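Local coordinates for beta-lactamase Mb2281c (PDB 3I7J), which is probably a serine hydrolase of the beta-lactamase and penicillin-binding protein superfamily, its true substrate not established, at residues L45-G57 / D162-H174. Numbering follows the deposited sequence.
Sequences LVARAAQVAVEEG and DLLRPSTVSAQMH
R48 reaches from helix 42-56 into the bend between helices 153-164 and 171-177, where V169 CG2 lies over the centre of one guanidinium face, 3.5 Å from R48 CZ, and L163 CD2 over the other. At its edge, D162 forms a salt bridge with R48, the guanidinium and carboxylate planes 87° apart; OD2 appears to accept from both NE and NH1, although its position is less certain. The other carboxylate oxygen, OD1, takes S167 N and T168 N, so D162 holds the backbone of the turn after helix 153-164 through OD1 and, less surely, R48 through OD2. From the helix side R48 NH2 donates to Q51 OE1 at 2.9 Å, in the carbonyl plane, while H174 brings CD2 to the guanidinium edge.

In the serine beta-lactamase fold, helix 42-56 begins within the probable SxxK motif of S40 and K43; its later turns here pack on the connection between two helices of the helical region.

Two turns on from R48, E55 grips the start of helix 171-177: OE1 accepts S170 N at 2.8 Å and OE2 receives S170 OG at 2.5 Å, both on the syn side. S170 is the N-cap of that helix, and its OG, placed by chi1 of 64°, also accepts from M173 N.

Apolar contacts complete the interface. V52 CG2 meets V169 CG1 at 3.7 Å, and the bent selenomethionine M173 crosses Q51 with SE 3.9 Å from Q51 CG and presses CE tightly against V54 CB, at 3.4 Å.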
ATOM      1  N   LEU A  45       1.971  -3.391  -3.440  1.00  8.60           N
ATOM      2  CA  LEU A  45       2.297  -4.529  -4.297  1.00 11.59           C
ATOM      3  C   LEU A  45       3.809  -4.609  -4.497  1.00 11.78           C
ATOM      4  O   LEU A  45       4.409  -5.681  -4.378  1.00  9.26           O
ATOM      5  CB  LEU A  45       1.594  -4.399  -5.656  1.00 10.41           C
ATOM      6  CG  LEU A  45       0.062  -4.394  -5.664  1.00  7.33           C
ATOM      7  CD1 LEU A  45      -0.432  -4.187  -7.088  1.00 10.77           C
ATOM      8  CD2 LEU A  45      -0.473  -5.722  -5.118  1.00 11.53           C
ATOM      9  N   VAL A  46       4.423  -3.471  -4.802  1.00 10.68           N
ATOM     10  CA  VAL A  46       5.862  -3.422  -5.014  1.00 10.37           C
ATOM     11  C   VAL A  46       6.578  -3.727  -3.705  1.00  9.61           C
ATOM     12  O   VAL A  46       7.593  -4.430  -3.694  1.00  9.99           O
ATOM     13  CB  VAL A  46       6.299  -2.030  -5.543  1.00 12.55           C
ATOM     14  CG1 VAL A  46       7.818  -1.943  -5.622  1.00  7.34           C
ATOM     15  CG2 VAL A  46       5.691  -1.791  -6.919  1.00  9.82           C
ATOM     16  N   ALA A  47       6.050  -3.200  -2.604  1.00  4.99           N
ATOM     17  CA  ALA A  47       6.648  -3.439  -1.291  1.00  7.37           C
ATOM     18  C   ALA A  47       6.649  -4.932  -0.962  1.00 12.64           C
ATOM     19  O   ALA A  47       7.631  -5.459  -0.434  1.00  5.91           O
ATOM     20  CB  ALA A  47       5.884  -2.684  -0.222  1.00  5.50           C
ATOM     21  N   ARG A  48       5.549  -5.614  -1.271  1.00  6.35           N
ATOM     22  CA  ARG A  48       5.472  -7.038  -0.976  1.00  8.90           C
ATOM     23  C   ARG A  48       6.466  -7.799  -1.843  1.00 10.62           C
ATOM     24  O   ARG A  48       7.041  -8.807  -1.416  1.00 10.48           O
ATOM     25  CB  ARG A  48       4.061  -7.568  -1.212  1.00  4.49           C
ATOM     26  CG  ARG A  48       3.830  -8.951  -0.623  1.00  8.47           C
ATOM     27  CD  ARG A  48       4.035  -8.927   0.875  1.00 10.06           C
ATOM     28  NE  ARG A  48       3.043  -9.730   1.580  1.00  3.14           N
ATOM     29  CZ  ARG A  48       2.800  -9.617   2.878  1.00 13.48           C
ATOM     30  NH1 ARG A  48       1.887 -10.383   3.452  1.00 12.87           N
ATOM     31  NH2 ARG A  48       3.474  -8.724   3.599  1.00 11.27           N
ATOM     32  N   ALA A  49       6.666  -7.313  -3.064  1.00  7.84           N
ATOM     33  CA  ALA A  49       7.613  -7.934  -3.982  1.00  7.90           C
ATOM     34  C   ALA A  49       9.030  -7.752  -3.427  1.00 17.13           C
ATOM     35  O   ALA A  49       9.854  -8.671  -3.489  1.00 14.46           O
ATOM     36  CB  ALA A  49       7.496  -7.300  -5.363  1.00  6.63           C
ATOM     37  N   ALA A  50       9.310  -6.567  -2.878  1.00 11.38           N
ATOM     38  CA  ALA A  50      10.628  -6.289  -2.296  1.00 10.15           C
ATOM     39  C   ALA A  50      10.849  -7.127  -1.028  1.00  8.21           C
ATOM     40  O   ALA A  50      11.979  -7.486  -0.700  1.00  6.03           O
ATOM     41  CB  ALA A  50      10.766  -4.804  -1.968  1.00  5.76           C
ATOM     42  N   GLN A  51       9.760  -7.416  -0.322  1.00  8.43           N
ATOM     43  CA  GLN A  51       9.819  -8.223   0.883  1.00 12.45           C
ATOM     44  C   GLN A  51      10.145  -9.667   0.503  1.00 11.87           C
ATOM     45  O   GLN A  51      10.935 -10.332   1.173  1.00 15.66           O
ATOM     46  CB  GLN A  51       8.488  -8.166   1.624  1.00 11.53           C
ATOM     47  CG  GLN A  51       8.261  -6.869   2.392  1.00 11.07           C
ATOM     48  CD  GLN A  51       6.795  -6.645   2.708  1.00 12.89           C
ATOM     49  OE1 GLN A  51       6.053  -7.597   2.933  1.00 14.33           O
ATOM     50  NE2 GLN A  51       6.372  -5.386   2.734  1.00  7.28           N
ATOM     51  N   VAL A  52       9.539 -10.150  -0.576  1.00  8.35           N
ATOM     52  CA  VAL A  52       9.804 -11.502  -1.037  1.00  8.48           C
ATOM     53  C   VAL A  52      11.273 -11.593  -1.462  1.00 16.38           C
ATOM     54  O   VAL A  52      11.940 -12.587  -1.188  1.00 13.97           O
ATOM     55  CB  VAL A  52       8.901 -11.887  -2.241  1.00  9.57           C
ATOM     56  CG1 VAL A  52       9.322 -13.248  -2.795  1.00  6.30           C
ATOM     57  CG2 VAL A  52       7.440 -11.940  -1.798  1.00  3.10           C
ATOM     58  N   ALA A  53      11.775 -10.549  -2.127  1.00 13.35           N
ATOM     59  CA  ALA A  53      13.166 -10.526  -2.580  1.00 10.13           C
ATOM     60  C   ALA A  53      14.149 -10.631  -1.408  1.00 14.94           C
ATOM     61  O   ALA A  53      15.185 -11.297  -1.513  1.00 13.20           O
ATOM     62  CB  ALA A  53      13.442  -9.265  -3.382  1.00 12.54           C
ATOM     63  N   VAL A  54      13.827  -9.979  -0.296  1.00  5.62           N
ATOM     64  CA  VAL A  54      14.677 -10.042   0.875  1.00  8.39           C
ATOM     65  C   VAL A  54      14.708 -11.483   1.368  1.00 17.08           C
ATOM     66  O   VAL A  54      15.771 -12.016   1.695  1.00 16.10           O
ATOM     67  CB  VAL A  54      14.155  -9.126   2.021  1.00 13.48           C
ATOM     68  CG1 VAL A  54      14.949  -9.369   3.302  1.00  9.00           C
ATOM     69  CG2 VAL A  54      14.280  -7.660   1.611  1.00 14.33           C
ATOM     70  N   GLU A  55      13.546 -12.128   1.406  1.00 12.97           N
ATOM     71  CA  GLU A  55      13.487 -13.515   1.866  1.00 16.83           C
ATOM     72  C   GLU A  55      14.178 -14.492   0.917  1.00 15.42           C
ATOM     73  O   GLU A  55      14.658 -15.534   1.361  1.00 17.34           O
ATOM     74  CB  GLU A  55      12.031 -13.935   2.127  1.00 14.73           C
ATOM     75  CG  GLU A  55      11.380 -13.094   3.225  1.00 22.57           C
ATOM     76  CD  GLU A  55      10.378 -13.863   4.072  1.00  7.85           C
ATOM     77  OE1 GLU A  55       9.321 -14.255   3.560  1.00 29.70           O
ATOM     78  OE2 GLU A  55      10.650 -14.067   5.255  1.00 21.29           O
ATOM     79  N   GLU A  56      14.233 -14.163  -0.374  1.00 10.77           N
ATOM     80  CA  GLU A  56      14.908 -15.026  -1.345  1.00 18.00           C
ATOM     81  C   GLU A  56      16.419 -14.834  -1.177  1.00 20.83           C
ATOM     82  O   GLU A  56      17.218 -15.679  -1.582  1.00 19.38           O
ATOM     83  CB  GLU A  56      14.518 -14.672  -2.799  1.00 13.12           C
ATOM     84  CG  GLU A  56      13.044 -14.912  -3.196  1.00 25.29           C
ATOM     85  CD  GLU A  56      12.729 -14.540  -4.658  1.00 35.57           C
ATOM     86  OE1 GLU A  56      13.404 -13.644  -5.219  1.00 25.20           O
ATOM     87  OE2 GLU A  56      11.786 -15.131  -5.244  1.00 26.94           O
ATOM     88  N   GLY A  57      16.807 -13.719  -0.567  1.00 22.68           N
ATOM     89  CA  GLY A  57      18.219 -13.442  -0.385  1.00 18.90           C
ATOM     90  C   GLY A  57      18.759 -12.545  -1.489  1.00 17.90           C
ATOM     91  O   GLY A  57      19.937 -12.194  -1.482  1.00 22.98           O
ATOM     92  N   ASP A 162      -3.587 -11.964   1.807  1.00 15.45           N
ATOM     93  CA  ASP A 162      -2.190 -12.227   2.110  1.00  9.15           C
ATOM     94  C   ASP A 162      -1.709 -11.262   3.196  1.00 14.48           C
ATOM     95  O   ASP A 162      -0.816 -11.589   3.979  1.00  8.13           O
ATOM     96  CB  ASP A 162      -1.347 -12.062   0.844  1.00 12.80           C
ATOM     97  CG  ASP A 162       0.055 -12.597   1.004  1.00 15.56           C
ATOM     98  OD1 ASP A 162       0.201 -13.820   1.188  1.00 23.32           O
ATOM     99  OD2 ASP A 162       1.011 -11.801   0.947  1.00 19.34           O
ATOM    100  N   LEU A 163      -2.307 -10.076   3.247  1.00  8.91           N
ATOM    101  CA  LEU A 163      -1.924  -9.082   4.253  1.00 13.64           C
ATOM    102  C   LEU A 163      -2.545  -9.386   5.620  1.00 10.64           C
ATOM    103  O   LEU A 163      -2.081  -8.899   6.649  1.00 13.92           O
ATOM    104  CB  LEU A 163      -2.345  -7.681   3.792  1.00  3.75           C
ATOM    105  CG  LEU A 163      -1.696  -7.192   2.495  1.00 10.41           C
ATOM    106  CD1 LEU A 163      -2.192  -5.784   2.139  1.00  6.80           C
ATOM    107  CD2 LEU A 163      -0.185  -7.190   2.668  1.00  4.27           C
ATOM    108  N   LEU A 164      -3.588 -10.207   5.612  1.00 14.69           N
ATOM    109  CA  LEU A 164      -4.311 -10.592   6.819  1.00 12.43           C
ATOM    110  C   LEU A 164      -3.677 -11.850   7.414  1.00 13.22           C
ATOM    111  O   LEU A 164      -3.515 -11.967   8.628  1.00 12.20           O
ATOM    112  CB  LEU A 164      -5.769 -10.846   6.442  1.00 12.38           C
ATOM    113  CG  LEU A 164      -6.937 -10.353   7.299  1.00 27.05           C
ATOM    114  CD1 LEU A 164      -6.684  -8.970   7.866  1.00 15.75           C
ATOM    115  CD2 LEU A 164      -8.197 -10.360   6.430  1.00 14.63           C
ATOM    116  N   ARG A 165      -3.328 -12.782   6.531  1.00  9.22           N
ATOM    117  CA  ARG A 165      -2.689 -14.056   6.878  1.00  7.75           C
ATOM    118  C   ARG A 165      -1.561 -14.242   5.861  1.00  9.38           C
ATOM    119  O   ARG A 165      -1.756 -14.861   4.820  1.00 14.00           O
ATOM    120  CB  ARG A 165      -3.695 -15.207   6.744  1.00 14.36           C
ATOM    121  CG  ARG A 165      -4.834 -15.168   7.751  1.00 11.75           C
ATOM    122  CD  ARG A 165      -4.308 -15.396   9.157  1.00 15.49           C
ATOM    123  NE  ARG A 165      -5.377 -15.418  10.161  1.00 20.01           N
ATOM    124  CZ  ARG A 165      -5.969 -14.335  10.650  1.00 13.84           C
ATOM    125  NH1 ARG A 165      -5.601 -13.127  10.234  1.00 13.02           N
ATOM    126  NH2 ARG A 165      -6.926 -14.463  11.555  1.00 14.40           N
ATOM    127  N   PRO A 166      -0.364 -13.716   6.158  1.00 15.97           N
ATOM    128  CA  PRO A 166       0.793 -13.813   5.260  1.00 14.42           C
ATOM    129  C   PRO A 166       1.121 -15.190   4.711  1.00 18.44           C
ATOM    130  O   PRO A 166       1.221 -16.156   5.458  1.00 16.25           O
ATOM    131  CB  PRO A 166       1.928 -13.239   6.103  1.00 19.31           C
ATOM    132  CG  PRO A 166       1.499 -13.553   7.505  1.00 16.06           C
ATOM    133  CD  PRO A 166       0.047 -13.185   7.469  1.00 10.75           C
ATOM    134  N   SER A 167       1.274 -15.268   3.395  1.00 10.29           N
ATOM    135  CA  SER A 167       1.630 -16.517   2.747  1.00 17.22           C
ATOM    136  C   SER A 167       2.791 -16.290   1.789  1.00 19.89           C
ATOM    137  O   SER A 167       3.694 -17.123   1.676  1.00 15.69           O
ATOM    138  CB  SER A 167       0.452 -17.082   1.967  1.00 24.92           C
ATOM    139  OG  SER A 167       0.816 -18.316   1.375  1.00 22.89           O
ATOM    140  N   THR A 168       2.751 -15.159   1.097  1.00 16.14           N
ATOM    141  CA  THR A 168       3.781 -14.793   0.136  1.00 16.88           C
ATOM    142  C   THR A 168       5.109 -14.488   0.838  1.00 15.47           C
ATOM    143  O   THR A 168       6.166 -14.507   0.211  1.00 14.00           O
ATOM    144  CB  THR A 168       3.323 -13.574  -0.695  1.00 17.54           C
ATOM    145  OG1 THR A 168       4.022 -13.560  -1.940  1.00 45.76           O
ATOM    146  CG2 THR A 168       3.602 -12.292   0.034  1.00 11.28           C
ATOM    147  N   VAL A 169       5.036 -14.199   2.136  1.00 10.84           N
ATOM    148  CA  VAL A 169       6.219 -13.931   2.951  1.00  9.98           C
ATOM    149  C   VAL A 169       5.994 -14.598   4.311  1.00 15.29           C
ATOM    150  O   VAL A 169       4.874 -14.989   4.636  1.00 18.15           O
ATOM    151  CB  VAL A 169       6.484 -12.396   3.175  1.00 12.61           C
ATOM    152  CG1 VAL A 169       6.703 -11.700   1.840  1.00  9.19           C
ATOM    153  CG2 VAL A 169       5.331 -11.749   3.934  1.00  4.25           C
ATOM    154  N   SER A 170       7.053 -14.733   5.098  1.00 11.29           N
ATOM    155  CA  SER A 170       6.951 -15.352   6.411  1.00 13.49           C
ATOM    156  C   SER A 170       6.206 -14.450   7.376  1.00 16.53           C
ATOM    157  O   SER A 170       6.137 -13.234   7.189  1.00 16.52           O
ATOM    158  CB  SER A 170       8.341 -15.614   6.975  1.00 15.16           C
ATOM    159  OG  SER A 170       9.011 -14.379   7.179  1.00 18.77           O
ATOM    160  N   ALA A 171       5.660 -15.053   8.421  1.00 13.55           N
ATOM    161  CA  ALA A 171       4.942 -14.298   9.432  1.00 17.72           C
ATOM    162  C   ALA A 171       5.857 -13.235  10.048  1.00 18.35           C
ATOM    163  O   ALA A 171       5.398 -12.150  10.408  1.00 20.43           O
ATOM    164  CB  ALA A 171       4.422 -15.249  10.521  1.00 15.64           C
ATOM    165  N   GLN A 172       7.148 -13.548  10.170  1.00 15.11           N
ATOM    166  CA  GLN A 172       8.109 -12.609  10.752  1.00 12.84           C
ATOM    167  C   GLN A 172       8.352 -11.392   9.861  1.00 11.03           C
ATOM    168  O   GLN A 172       8.440 -10.265  10.346  1.00 12.84           O
ATOM    169  CB  GLN A 172       9.449 -13.299  11.030  1.00 17.07           C
ATOM    170  CG  GLN A 172      10.462 -12.384  11.717  1.00 21.42           C
ATOM    171  CD  GLN A 172       9.837 -11.607  12.869  1.00 41.21           C
ATOM    172  OE1 GLN A 172       9.215 -12.193  13.761  1.00 48.79           O
ATOM    173  NE2 GLN A 172       9.992 -10.283  12.852  1.00 38.40           N
HETATM  174  N   MSE A 173       8.485 -11.623   8.561  1.00 11.22           N
HETATM  175  CA  MSE A 173       8.697 -10.530   7.629  1.00 12.65           C
HETATM  176  C   MSE A 173       7.450  -9.635   7.647  1.00 12.88           C
HETATM  177  O   MSE A 173       7.553  -8.409   7.720  1.00 11.59           O
HETATM  178  CB  MSE A 173       8.944 -11.080   6.220  1.00  9.10           C
HETATM  179  CG  MSE A 173       8.873 -10.030   5.108  1.00 15.29           C
HETATM  180 SE   MSE A 173      10.120  -8.570   5.342  1.00 27.96          SE
HETATM  181  CE  MSE A 173      11.605  -9.275   4.330  1.00 15.58           C
ATOM    182  N   HIS A 174       6.272 -10.250   7.610  1.00 11.98           N
ATOM    183  CA  HIS A 174       5.029  -9.476   7.611  1.00 17.68           C
ATOM    184  C   HIS A 174       4.866  -8.666   8.887  1.00 12.89           C
ATOM    185  O   HIS A 174       4.375  -7.533   8.854  1.00 17.55           O
ATOM    186  CB  HIS A 174       3.809 -10.382   7.419  1.00 11.32           C
ATOM    187  CG  HIS A 174       2.509  -9.638   7.379  1.00 12.95           C
ATOM    188  ND1 HIS A 174       1.680  -9.519   8.474  1.00 12.87           N
ATOM    189  CD2 HIS A 174       1.908  -8.951   6.378  1.00  7.09           C
ATOM    190  CE1 HIS A 174       0.624  -8.795   8.151  1.00 13.26           C
ATOM    191  NE2 HIS A 174       0.738  -8.437   6.883  1.00 13.40           N
TER